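Local coordinates for protein GCN5-related N-acetyltransferase (Brucella abortus, PDB 7N1L) that belongs to the GNAT superfamily and probably transfers an acetyl group from acetyl-CoA to an amine, perhaps the N-terminal alanine of a ribosomal protein, at residues A[39-44]-A[66-71]; A[49-54]-A[145-150]; A[107-112]-A[153-158]. One frame throughout, in Å; residues are numbered along the deposited sequence.

Interaction 1: residues A[39-44]-A[66-71]; sequences HEFAPL and EHLLQD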
ATOM      1  N   HIS A  39      24.483   0.545   0.370  1.00 35.66           N
ATOM      2  CA  HIS A  39      25.394   0.658   1.504  1.00 34.36           C
ATOM      3  C   HIS A  39      25.233   1.992   2.226  1.00 34.70           C
ATOM      4  O   HIS A  39      25.305   2.046   3.461  1.00 36.57           O
ATOM      5  CB  HIS A  39      26.830   0.453   1.058  1.00 32.58           C
ATOM      6  CG  HIS A  39      27.794   0.410   2.199  1.00 37.80           C
ATOM      7  ND1 HIS A  39      27.762  -0.583   3.154  1.00 41.70           N
ATOM      8  CD2 HIS A  39      28.849   1.198   2.512  1.00 35.05           C
ATOM      9  CE1 HIS A  39      28.727  -0.384   4.031  1.00 35.66           C
ATOM     10  NE2 HIS A  39      29.410   0.683   3.657  1.00 38.07           N
ATOM     11  N   GLU A  40      25.060   3.079   1.473  1.00 33.27           N
ATOM     12  CA  GLU A  40      24.837   4.379   2.087  1.00 33.69           C
ATOM     13  C   GLU A  40      23.464   4.439   2.750  1.00 32.95           C
ATOM     14  O   GLU A  40      23.302   5.034   3.821  1.00 36.00           O
ATOM     15  CB  GLU A  40      24.968   5.463   1.018  1.00 35.90           C
ATOM     16  CG  GLU A  40      26.082   6.464   1.286  1.00 43.77           C
ATOM     17  CD  GLU A  40      26.014   7.667   0.373  1.00 42.49           C
ATOM     18  OE1 GLU A  40      25.929   7.484  -0.856  1.00 44.34           O
ATOM     19  OE2 GLU A  40      26.039   8.798   0.893  1.00 48.79           O
ATOM     20  N   PHE A  41      22.476   3.786   2.142  1.00 31.13           N
ATOM     21  CA  PHE A  41      21.117   3.758   2.667  1.00 32.24           C
ATOM     22  C   PHE A  41      21.035   2.898   3.923  1.00 32.11           C
ATOM     23  O   PHE A  41      20.259   3.212   4.838  1.00 31.67           O
ATOM     24  CB  PHE A  41      20.189   3.257   1.553  1.00 30.72           C
ATOM     25  CG  PHE A  41      18.742   3.107   1.927  1.00 27.98           C
ATOM     26  CD1 PHE A  41      18.074   4.071   2.649  1.00 28.75           C
ATOM     27  CD2 PHE A  41      18.016   2.035   1.431  1.00 29.37           C
ATOM     28  CE1 PHE A  41      16.732   3.928   2.951  1.00 28.19           C
ATOM     29  CE2 PHE A  41      16.665   1.877   1.723  1.00 29.95           C
ATOM     30  CZ  PHE A  41      16.016   2.846   2.479  1.00 27.00           C
ATOM     31  N   ALA A  42      21.873   1.864   4.009  1.00 28.95           N
ATOM     32  CA  ALA A  42      21.750   0.849   5.057  1.00 30.75           C
ATOM     33  C   ALA A  42      21.700   1.410   6.472  1.00 32.48           C
ATOM     34  O   ALA A  42      20.795   1.008   7.222  1.00 32.07           O
ATOM     35  CB  ALA A  42      22.889  -0.174   4.921  1.00 29.75           C
ATOM     36  N   PRO A  43      22.632   2.273   6.927  1.00 30.49           N
ATOM     37  CA  PRO A  43      22.541   2.751   8.319  1.00 30.78           C
ATOM     38  C   PRO A  43      21.364   3.668   8.563  1.00 32.52           C
ATOM     39  O   PRO A  43      20.777   3.635   9.655  1.00 33.05           O
ATOM     40  CB  PRO A  43      23.887   3.468   8.552  1.00 33.67           C
ATOM     41  CG  PRO A  43      24.361   3.860   7.193  1.00 34.69           C
ATOM     42  CD  PRO A  43      23.860   2.751   6.266  1.00 30.91           C
ATOM     43  N   LEU A  44      20.983   4.467   7.566  1.00 31.20           N
ATOM     44  CA  LEU A  44      19.828   5.338   7.714  1.00 30.66           C
ATOM     45  C   LEU A  44      18.567   4.515   7.924  1.00 34.37           C
ATOM     46  O   LEU A  44      17.733   4.831   8.792  1.00 30.85           O
ATOM     47  CB  LEU A  44      19.707   6.224   6.477  1.00 31.58           C
ATOM     48  CG  LEU A  44      19.170   7.628   6.686  1.00 37.37           C
ATOM     49  CD1 LEU A  44      20.051   8.388   7.711  1.00 35.72           C
ATOM     50  CD2 LEU A  44      19.139   8.361   5.354  1.00 36.60           C
ATOM     51  N   GLU A  66      19.599  -3.581   0.490  1.00 30.40           N
ATOM     52  CA  GLU A  66      19.644  -4.254  -0.810  1.00 29.51           C
ATOM     53  C   GLU A  66      18.309  -4.913  -1.148  1.00 32.75           C
ATOM     54  O   GLU A  66      17.856  -4.857  -2.296  1.00 33.96           O
ATOM     55  CB  GLU A  66      20.767  -5.298  -0.825  1.00 29.02           C
ATOM     56  CG  GLU A  66      22.172  -4.687  -0.641  1.00 36.28           C
ATOM     57  CD  GLU A  66      23.312  -5.681  -0.688  1.00 39.79           C
ATOM     58  OE1 GLU A  66      23.079  -6.883  -0.967  1.00 42.89           O
ATOM     59  OE2 GLU A  66      24.454  -5.257  -0.388  1.00 43.26           O
ATOM     60  N   HIS A  67      17.660  -5.527  -0.157  1.00 32.68           N
ATOM     61  CA  HIS A  67      16.390  -6.208  -0.401  1.00 31.57           C
ATOM     62  C   HIS A  67      15.336  -5.245  -0.933  1.00 31.49           C
ATOM     63  O   HIS A  67      14.658  -5.537  -1.926  1.00 30.68           O
ATOM     64  CB  HIS A  67      15.923  -6.899   0.879  1.00 31.34           C
ATOM     65  CG  HIS A  67      14.862  -7.922   0.649  1.00 35.23           C
ATOM     66  ND1 HIS A  67      15.097  -9.099  -0.032  1.00 35.16           N
ATOM     67  CD2 HIS A  67      13.553  -7.942   0.998  1.00 32.21           C
ATOM     68  CE1 HIS A  67      13.979  -9.803  -0.090  1.00 36.07           C
ATOM     69  NE2 HIS A  67      13.028  -9.122   0.524  1.00 37.67           N
ATOM     70  N   LEU A  68      15.201  -4.084  -0.294  1.00 26.80           N
ATOM     71  CA  LEU A  68      14.207  -3.102  -0.711  1.00 27.99           C
ATOM     72  C   LEU A  68      14.570  -2.498  -2.059  1.00 26.69           C
ATOM     73  O   LEU A  68      13.701  -2.241  -2.897  1.00 25.47           O
ATOM     74  CB  LEU A  68      14.095  -1.978   0.329  1.00 25.97           C
ATOM     75  CG  LEU A  68      13.097  -0.887  -0.066  1.00 26.30           C
ATOM     76  CD1 LEU A  68      11.643  -1.463  -0.035  1.00 26.95           C
ATOM     77  CD2 LEU A  68      13.211   0.308   0.815  1.00 31.28           C
ATOM     78  N   LEU A  69      15.842  -2.193  -2.254  1.00 27.54           N
ATOM     79  CA  LEU A  69      16.251  -1.555  -3.490  1.00 28.67           C
ATOM     80  C   LEU A  69      16.219  -2.505  -4.681  1.00 27.61           C
ATOM     81  O   LEU A  69      16.391  -2.037  -5.809  1.00 26.75           O
ATOM     82  CB  LEU A  69      17.652  -0.966  -3.315  1.00 27.88           C
ATOM     83  CG  LEU A  69      17.654   0.223  -2.363  1.00 27.89           C
ATOM     84  CD1 LEU A  69      19.068   0.644  -2.023  1.00 27.95           C
ATOM     85  CD2 LEU A  69      16.878   1.384  -3.003  1.00 27.29           C
ATOM     86  N   GLN A  70      16.003  -3.807  -4.474  1.00 26.75           N
ATOM     87  CA  GLN A  70      15.817  -4.735  -5.588  1.00 30.28           C
ATOM     88  C   GLN A  70      14.357  -5.122  -5.811  1.00 30.60           C
ATOM     89  O   GLN A  70      14.076  -6.013  -6.628  1.00 28.97           O
ATOM     90  CB  GLN A  70      16.655  -5.991  -5.368  1.00 26.59           C
ATOM     91  CG  GLN A  70      18.117  -5.751  -5.676  1.00 28.48           C
ATOM     92  CD  GLN A  70      18.955  -6.929  -5.312  1.00 32.96           C
ATOM     93  OE1 GLN A  70      19.164  -7.834  -6.123  1.00 36.10           O
ATOM     94  NE2 GLN A  70      19.418  -6.956  -4.069  1.00 36.68           N
ATOM     95  N   ASP A  71      13.425  -4.517  -5.074  1.00 28.96           N
ATOM     96  CA  ASP A  71      11.995  -4.708  -5.326  1.00 28.64           C
ATOM     97  C   ASP A  71      11.506  -3.593  -6.248  1.00 29.42           C
ATOM     98  O   ASP A  71      11.344  -2.445  -5.805  1.00 27.79           O
ATOM     99  CB  ASP A  71      11.238  -4.714  -4.005  1.00 29.31           C
ATOM    100  CG  ASP A  71       9.777  -5.145  -4.147  1.00 29.74           C
ATOM    101  OD1 ASP A  71       9.101  -4.782  -5.138  1.00 26.91           O
ATOM    102  OD2 ASP A  71       9.316  -5.828  -3.225  1.00 25.20           O
TER
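Phe41 reaches from helix 38-52 to the last turn of helix 61-69, where it meets Leu68 and Leu69. Its CG lies anti to the backbone N (chi1 178°), which swings the ring out of its own helix and sends the CD2-CE2 side across the gap. The Leu68 methyl CD2 sits at the ring edge, close to the ring plane, 3.9 Å from Phe41 CE2; the two side chains meet at about a right angle. Leu69 comes at a slant and uses the other end of that same ring side: its CG turns beside its backbone N, and an extended chi2 of 171° carries CD1 to 3.9 Å from Phe41 CD2. At the C-terminal end of this helix, Gln70 NE2 donates to Glu66 O at 3.2 Å from well above the carbonyl plane. Phe88 of strand 84-96 meets the Phe41 ring edge-to-face, and Leu68 also packs on Ile90 and on Pro95 of the second subunit. No hydrogen bond joins the two segments. This patch between the first two helices of the GNAT fold is therefore held by apolar burial, while a hydrogen bond from His39 to Asp62 adds a polar tie nearby.

Interaction 2: residues A[49-54]-A[145-150]; sequences AQALKR and PRVPED
Ala51, in the final turn of helix 38-52, faces an irregular loop at Pro148, where the CA atoms of the two residues come within 6.0 Å and the peptide bond ahead of the proline is cis. The Ala51 methyl points at the loop and does most of the work. It rests against one side of the proline ring, with CB 3.6 Å from Pro148 CD and 3.9 Å from Pro148 CG, so a single carbon covers a run of ring atoms. Val147 adds a second, lighter touch. Its CG1 stands anti to its backbone N (chi1 160°) and approaches the helix end 3.8 Å from Ala51 O, a van der Waals contact with the carbonyl; the same methyl is 4.3 Å from Ala51 CB. The other methyl, CG2, turns to the guanidinium of Arg146 and lies 3.3 Å above that plane, toward its rim. No hydrogen bond crosses between the segments. Lys53 is the first residue to leave helical geometry, with a positive phi of 58°, and the chain from Leu52 to Arg54 is poorly ordered. The contact lies at the surface, where the first long helix of the GNAT fold meets the loop that leads from strand 137-144 into helix 150-158. One turn back, Tyr48 packs on both Pro145 and Pro148, while Val98 of the second subunit packs against Ala49 and Leu52.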
ATOM      1  N   ALA A  49      14.455   1.707  11.566  1.00 43.65           N
ATOM      2  CA  ALA A  49      13.926   0.445  12.063  1.00 49.70           C
ATOM      3  C   ALA A  49      14.098   0.305  13.570  1.00 60.50           C
ATOM      4  O   ALA A  49      13.304  -0.385  14.219  1.00 67.55           O
ATOM      5  CB  ALA A  49      14.596  -0.722  11.333  1.00 49.31           C
ATOM      6  N   GLN A  50      15.120   0.945  14.148  1.00 53.79           N
ATOM      7  CA  GLN A  50      15.322   0.853  15.594  1.00 64.70           C
ATOM      8  C   GLN A  50      14.143   1.443  16.370  1.00 69.70           C
ATOM      9  O   GLN A  50      13.882   1.039  17.510  1.00 74.93           O
ATOM     10  CB  GLN A  50      16.635   1.536  15.995  1.00 56.74           C
ATOM     11  N   ALA A  51      13.414   2.385  15.769  1.00 64.71           N
ATOM     12  CA  ALA A  51      12.182   2.865  16.387  1.00 69.21           C
ATOM     13  C   ALA A  51      11.086   1.805  16.330  1.00 80.22           C
ATOM     14  O   ALA A  51      10.422   1.530  17.337  1.00 85.66           O
ATOM     15  CB  ALA A  51      11.716   4.154  15.708  1.00 63.12           C
ATOM     16  N   LEU A  52      10.886   1.196  15.158  1.00 90.72           N
ATOM     17  CA  LEU A  52       9.825   0.216  14.950  1.00 92.47           C
ATOM     18  C   LEU A  52      10.160  -1.169  15.503  1.00 97.15           C
ATOM     19  O   LEU A  52       9.334  -2.081  15.375  1.00 98.87           O
ATOM     20  CB  LEU A  52       9.497   0.118  13.455  1.00 88.07           C
ATOM     21  N   LYS A  53      11.340  -1.345  16.104  1.00 96.77           N
ATOM     22  CA  LYS A  53      11.748  -2.589  16.756  1.00 99.35           C
ATOM     23  C   LYS A  53      11.713  -3.786  15.810  1.00101.85           C
ATOM     24  O   LYS A  53      11.376  -3.649  14.630  1.00 96.82           O
ATOM     25  CB  LYS A  53      10.874  -2.864  17.984  1.00100.32           C
ATOM     26  N   ARG A  54      12.070  -4.961  16.323  1.00102.60           N
ATOM     27  CA  ARG A  54      12.097  -6.183  15.526  1.00 96.63           C
ATOM     28  C   ARG A  54      12.277  -7.410  16.415  1.00 96.76           C
ATOM     29  O   ARG A  54      13.384  -7.701  16.872  1.00 96.42           O
ATOM     30  CB  ARG A  54      13.215  -6.123  14.485  1.00 97.93           C
ATOM     31  N   PRO A 145       3.192   5.595  11.027  1.00 30.46           N
ATOM     32  CA  PRO A 145       3.187   4.646  12.139  1.00 33.52           C
ATOM     33  C   PRO A 145       2.938   5.377  13.442  1.00 34.03           C
ATOM     34  O   PRO A 145       3.096   6.597  13.534  1.00 33.37           O
ATOM     35  CB  PRO A 145       4.601   4.049  12.095  1.00 36.92           C
ATOM     36  CG  PRO A 145       5.447   5.165  11.535  1.00 29.88           C
ATOM     37  CD  PRO A 145       4.557   5.810  10.492  1.00 31.21           C
ATOM     38  N   ARG A 146       2.510   4.618  14.454  1.00 35.40           N
ATOM     39  CA  ARG A 146       2.310   5.211  15.774  1.00 35.56           C
ATOM     40  C   ARG A 146       3.634   5.687  16.343  1.00 37.36           C
ATOM     41  O   ARG A 146       3.710   6.754  16.964  1.00 40.11           O
ATOM     42  CB  ARG A 146       1.650   4.214  16.725  1.00 39.08           C
ATOM     43  CG  ARG A 146       1.079   4.868  17.964  1.00 43.48           C
ATOM     44  CD  ARG A 146       0.818   3.844  19.049  1.00 49.12           C
ATOM     45  NE  ARG A 146       2.040   3.104  19.346  1.00 54.72           N
ATOM     46  CZ  ARG A 146       2.850   3.372  20.364  1.00 57.16           C
ATOM     47  NH1 ARG A 146       2.569   4.330  21.240  1.00 57.40           N
ATOM     48  NH2 ARG A 146       3.971   2.667  20.507  1.00 57.41           N
ATOM     49  N   VAL A 147       4.666   4.869  16.191  1.00 37.50           N
ATOM     50  CA  VAL A 147       6.029   5.206  16.570  1.00 42.44           C
ATOM     51  C   VAL A 147       6.881   4.928  15.342  1.00 41.18           C
ATOM     52  O   VAL A 147       6.666   3.908  14.672  1.00 42.73           O
ATOM     53  CB  VAL A 147       6.482   4.376  17.784  1.00 47.07           C
ATOM     54  CG1 VAL A 147       7.993   4.340  17.892  1.00 51.31           C
ATOM     55  CG2 VAL A 147       5.875   4.928  19.050  1.00 43.91           C
ATOM     56  N   PRO A 148       7.838   5.801  14.983  1.00 41.86           N
ATOM     57  CA  PRO A 148       8.083   7.121  15.565  1.00 39.80           C
ATOM     58  C   PRO A 148       7.051   8.158  15.100  1.00 38.95           C
ATOM     59  O   PRO A 148       6.536   8.053  13.991  1.00 37.51           O
ATOM     60  CB  PRO A 148       9.484   7.470  15.051  1.00 41.15           C
ATOM     61  CG  PRO A 148       9.599   6.722  13.767  1.00 42.06           C
ATOM     62  CD  PRO A 148       8.820   5.459  13.937  1.00 39.74           C
ATOM     63  N   GLU A 149       6.791   9.169  15.929  1.00 34.85           N
ATOM     64  CA  GLU A 149       5.726  10.130  15.665  1.00 37.60           C
ATOM     65  C   GLU A 149       6.035  11.112  14.531  1.00 38.11           C
ATOM     66  O   GLU A 149       5.148  11.898  14.165  1.00 34.46           O
ATOM     67  CB  GLU A 149       5.443  10.933  16.948  1.00 38.68           C
ATOM     68  CG  GLU A 149       6.699  11.676  17.501  1.00 38.77           C
ATOM     69  CD  GLU A 149       6.376  12.706  18.594  1.00 46.18           C
ATOM     70  OE1 GLU A 149       5.234  12.711  19.102  1.00 50.68           O
ATOM     71  OE2 GLU A 149       7.266  13.518  18.947  1.00 48.60           O
ATOM     72  N   ASP A 150       7.266  11.116  13.992  1.00 37.50           N
ATOM     73  CA  ASP A 150       7.677  12.200  13.096  1.00 34.14           C
ATOM     74  C   ASP A 150       6.854  12.219  11.805  1.00 33.21           C
ATOM     75  O   ASP A 150       6.499  13.296  11.307  1.00 30.84           O
ATOM     76  CB  ASP A 150       9.182  12.122  12.843  1.00 37.13           C
ATOM     77  CG  ASP A 150       9.989  12.245  14.143  1.00 39.22           C
ATOM     78  OD1 ASP A 150       9.872  13.261  14.875  1.00 39.46           O
ATOM     79  OD2 ASP A 150      10.712  11.290  14.464  1.00 45.04           O
TER

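Interaction 3: residues A[107-112]-A[153-158]; sequences DHIYVH and KLYEQI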
ATOM      1  N   ASP A 107       4.658   4.769   3.363  1.00 23.66           N
ATOM      2  CA  ASP A 107       4.547   4.155   4.676  1.00 24.92           C
ATOM      3  C   ASP A 107       5.708   4.510   5.585  1.00 25.59           C
ATOM      4  O   ASP A 107       5.662   4.190   6.774  1.00 27.10           O
ATOM      5  CB  ASP A 107       4.460   2.620   4.547  1.00 30.26           C
ATOM      6  CG  ASP A 107       3.171   2.143   3.843  1.00 30.75           C
ATOM      7  OD1 ASP A 107       2.198   2.896   3.752  1.00 30.66           O
ATOM      8  OD2 ASP A 107       3.154   1.015   3.335  1.00 37.89           O
ATOM      9  N   HIS A 108       6.783   5.076   5.044  1.00 27.01           N
ATOM     10  CA  HIS A 108       8.001   5.246   5.819  1.00 28.18           C
ATOM     11  C   HIS A 108       8.724   6.508   5.391  1.00 28.65           C
ATOM     12  O   HIS A 108       9.077   6.667   4.218  1.00 27.22           O
ATOM     13  CB  HIS A 108       8.928   4.038   5.641  1.00 30.04           C
ATOM     14  CG  HIS A 108       8.258   2.718   5.853  1.00 28.76           C
ATOM     15  ND1 HIS A 108       7.934   2.241   7.107  1.00 30.06           N
ATOM     16  CD2 HIS A 108       7.831   1.783   4.970  1.00 29.03           C
ATOM     17  CE1 HIS A 108       7.359   1.057   6.986  1.00 29.86           C
ATOM     18  NE2 HIS A 108       7.276   0.762   5.702  1.00 28.87           N
ATOM     19  N   ILE A 109       9.006   7.361   6.369  1.00 29.20           N
ATOM     20  CA  ILE A 109       9.800   8.560   6.169  1.00 26.82           C
ATOM     21  C   ILE A 109      10.725   8.666   7.363  1.00 30.46           C
ATOM     22  O   ILE A 109      10.390   8.209   8.460  1.00 29.54           O
ATOM     23  CB  ILE A 109       8.919   9.814   6.008  1.00 28.23           C
ATOM     24  CG1 ILE A 109       9.751  10.987   5.488  1.00 27.91           C
ATOM     25  CG2 ILE A 109       8.125  10.120   7.310  1.00 23.84           C
ATOM     26  CD1 ILE A 109       8.918  12.050   4.812  1.00 26.14           C
ATOM     27  N   TYR A 110      11.936   9.184   7.124  1.00 30.22           N
ATOM     28  CA  TYR A 110      12.921   9.280   8.192  1.00 29.01           C
ATOM     29  C   TYR A 110      13.968  10.331   7.849  1.00 32.60           C
ATOM     30  O   TYR A 110      14.508  10.340   6.736  1.00 32.02           O
ATOM     31  CB  TYR A 110      13.605   7.936   8.432  1.00 28.35           C
ATOM     32  CG  TYR A 110      14.583   7.971   9.575  1.00 30.78           C
ATOM     33  CD1 TYR A 110      14.131   8.020  10.867  1.00 34.28           C
ATOM     34  CD2 TYR A 110      15.957   7.950   9.364  1.00 32.29           C
ATOM     35  CE1 TYR A 110      15.000   8.063  11.928  1.00 35.38           C
ATOM     36  CE2 TYR A 110      16.844   7.967  10.423  1.00 32.24           C
ATOM     37  CZ  TYR A 110      16.348   8.024  11.706  1.00 35.44           C
ATOM     38  OH  TYR A 110      17.172   8.070  12.802  1.00 40.38           O
ATOM     39  N   VAL A 111      14.293  11.166   8.834  1.00 32.24           N
ATOM     40  CA  VAL A 111      15.369  12.148   8.740  1.00 31.97           C
ATOM     41  C   VAL A 111      16.344  11.883   9.878  1.00 33.07           C
ATOM     42  O   VAL A 111      15.932  11.754  11.039  1.00 34.00           O
ATOM     43  CB  VAL A 111      14.841  13.594   8.810  1.00 33.37           C
ATOM     44  CG1 VAL A 111      16.017  14.601   8.864  1.00 33.25           C
ATOM     45  CG2 VAL A 111      13.913  13.891   7.633  1.00 31.14           C
ATOM     46  N   HIS A 112      17.632  11.827   9.541  1.00 34.33           N
ATOM     47  CA  HIS A 112      18.686  11.655  10.534  1.00 35.62           C
ATOM     48  C   HIS A 112      18.509  12.677  11.643  1.00 35.20           C
ATOM     49  O   HIS A 112      18.164  13.826  11.384  1.00 35.32           O
ATOM     50  CB  HIS A 112      20.031  11.834   9.844  1.00 35.70           C
ATOM     51  CG  HIS A 112      21.216  11.634  10.724  1.00 38.45           C
ATOM     52  ND1 HIS A 112      21.584  12.534  11.699  1.00 39.89           N
ATOM     53  CD2 HIS A 112      22.165  10.670  10.724  1.00 42.86           C
ATOM     54  CE1 HIS A 112      22.685  12.113  12.293  1.00 40.04           C
ATOM     55  NE2 HIS A 112      23.068  10.993  11.709  1.00 44.35           N
ATOM     56  N   LYS A 153       3.519  13.799  12.823  1.00 33.73           N
ATOM     57  CA  LYS A 153       3.596  15.232  13.096  1.00 34.96           C
ATOM     58  C   LYS A 153       3.722  16.037  11.807  1.00 30.58           C
ATOM     59  O   LYS A 153       3.190  17.152  11.714  1.00 34.69           O
ATOM     60  CB  LYS A 153       4.759  15.529  14.058  1.00 34.01           C
ATOM     61  CG  LYS A 153       4.369  15.258  15.518  1.00 39.34           C
ATOM     62  CD  LYS A 153       5.433  15.710  16.514  1.00 46.95           C
ATOM     63  CE  LYS A 153       5.555  17.240  16.596  1.00 49.15           C
ATOM     64  NZ  LYS A 153       4.341  17.910  17.204  1.00 45.76           N
ATOM     65  N   LEU A 154       4.392  15.484  10.801  1.00 27.98           N
ATOM     66  CA  LEU A 154       4.478  16.172   9.519  1.00 30.38           C
ATOM     67  C   LEU A 154       3.154  16.097   8.766  1.00 31.57           C
ATOM     68  O   LEU A 154       2.634  17.123   8.309  1.00 28.85           O
ATOM     69  CB  LEU A 154       5.614  15.579   8.686  1.00 27.65           C
ATOM     70  CG  LEU A 154       5.662  16.009   7.215  1.00 30.28           C
ATOM     71  CD1 LEU A 154       5.986  17.504   7.100  1.00 33.31           C
ATOM     72  CD2 LEU A 154       6.672  15.140   6.415  1.00 29.28           C
ATOM     73  N   TYR A 155       2.589  14.885   8.627  1.00 29.36           N
ATOM     74  CA  TYR A 155       1.434  14.707   7.746  1.00 29.70           C
ATOM     75  C   TYR A 155       0.233  15.510   8.212  1.00 28.71           C
ATOM     76  O   TYR A 155      -0.502  16.082   7.394  1.00 27.00           O
ATOM     77  CB  TYR A 155       1.060  13.232   7.660  1.00 27.70           C
ATOM     78  CG  TYR A 155       2.161  12.355   7.119  1.00 29.78           C
ATOM     79  CD1 TYR A 155       3.179  12.879   6.301  1.00 29.19           C
ATOM     80  CD2 TYR A 155       2.222  11.011   7.458  1.00 23.27           C
ATOM     81  CE1 TYR A 155       4.199  12.043   5.803  1.00 25.50           C
ATOM     82  CE2 TYR A 155       3.215  10.207   6.986  1.00 24.49           C
ATOM     83  CZ  TYR A 155       4.213  10.711   6.158  1.00 24.99           C
ATOM     84  OH  TYR A 155       5.198   9.827   5.695  1.00 23.03           O
ATOM     85  N   GLU A 156       0.009  15.572   9.518  1.00 28.82           N
ATOM     86  CA  GLU A 156      -1.209  16.251   9.941  1.00 35.18           C
ATOM     87  C   GLU A 156      -1.148  17.736   9.643  1.00 31.40           C
ATOM     88  O   GLU A 156      -2.197  18.368   9.573  1.00 34.14           O
ATOM     89  CB  GLU A 156      -1.555  15.941  11.420  1.00 32.83           C
ATOM     90  CG  GLU A 156      -0.466  16.234  12.411  1.00 34.10           C
ATOM     91  CD  GLU A 156      -0.720  15.672  13.817  1.00 36.04           C
ATOM     92  OE1 GLU A 156      -1.660  14.855  14.021  1.00 34.67           O
ATOM     93  OE2 GLU A 156       0.035  16.076  14.729  1.00 39.79           O
ATOM     94  N   GLN A 157       0.038  18.289   9.399  1.00 30.44           N
ATOM     95  CA  GLN A 157       0.138  19.691   9.015  1.00 33.17           C
ATOM     96  C   GLN A 157       0.056  19.912   7.516  1.00 31.96           C
ATOM     97  O   GLN A 157      -0.275  21.019   7.090  1.00 35.22           O
ATOM     98  CB  GLN A 157       1.479  20.311   9.462  1.00 33.85           C
ATOM     99  CG  GLN A 157       1.773  20.250  10.927  1.00 33.45           C
ATOM    100  CD  GLN A 157       0.683  20.890  11.725  1.00 35.86           C
ATOM    101  OE1 GLN A 157       0.154  21.923  11.336  1.00 34.49           O
ATOM    102  NE2 GLN A 157       0.328  20.276  12.843  1.00 33.79           N
ATOM    103  N   ILE A 158       0.380  18.912   6.703  1.00 32.77           N
ATOM    104  CA  ILE A 158       0.500  19.119   5.266  1.00 34.85           C
ATOM    105  C   ILE A 158      -0.506  18.323   4.451  1.00 33.01           C
ATOM    106  O   ILE A 158      -0.515  18.460   3.229  1.00 35.48           O
ATOM    107  CB  ILE A 158       1.928  18.804   4.778  1.00 33.78           C
ATOM    108  CG1 ILE A 158       2.196  17.309   4.866  1.00 27.61           C
ATOM    109  CG2 ILE A 158       2.972  19.594   5.594  1.00 33.89           C
ATOM    110  CD1 ILE A 158       3.514  16.923   4.251  1.00 27.58           C
TER
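Ile109 points from strand 101-111 toward helix 150-158 and meets Tyr155 with one branch and Leu154 with the other. At its root, Ile109 CB is 3.7 Å from Tyr155 OH. The short branch comes closer to the hydroxyl: Ile109 CG2, set between its backbone N and carbonyl carbon, lies 3.4 Å from Tyr155 OH and 4.1 Å from Tyr155 CZ, approaching the ring at a slant. The long branch leaves through CG1, which stands anti to the backbone N (chi1 -167°), and a nearly extended chi2 of 158° carries CD1 out to Leu154, ending 4.1 Å from Leu154 CD2. These two side chains cross at about a right angle.

Strand 101-111 pairs in parallel with strand 137-144, and helix 120-129, followed by the short helix 132-135, makes the beta-alpha-beta crossover between them; helix 150-158, which follows strand 137-144, packs beside helix 120-129. This is the beta4-alpha3-beta5-alpha4 core that in GNAT enzymes commonly forms the acetyl-CoA side of the fold. Ile125 accordingly also touches Ile109, and Ala121 touches Leu154.

Tyr155 sends its ring back toward the sheet from the helix, running against the direction of Ile109, so that its hydroxyl end makes the closest approach. The ring also packs on Leu142 and Ala144 of the neighbouring strand 137-144.

From the N terminus, helix 38-52 takes part first. Interaction 1 closes the shortest loop, bringing helix 61-69 back against that helix after 21 intervening residues. Interaction 2 starts inside this loop, at the end of the same helix, and closes 90 residues later, beyond strand 137-144; the two therefore cross. Interaction 3 opens within the span of interaction 2 and ends after it, crossing it too, while interactions 1 and 3 follow in series. They lie on opposite sides of the chain's centre, yet Leu44 touches Tyr110 and His112. Together they tie the two N-terminal helices, strand 101-111, the loop after strand 137-144 and helix 150-158 into one GNAT domain.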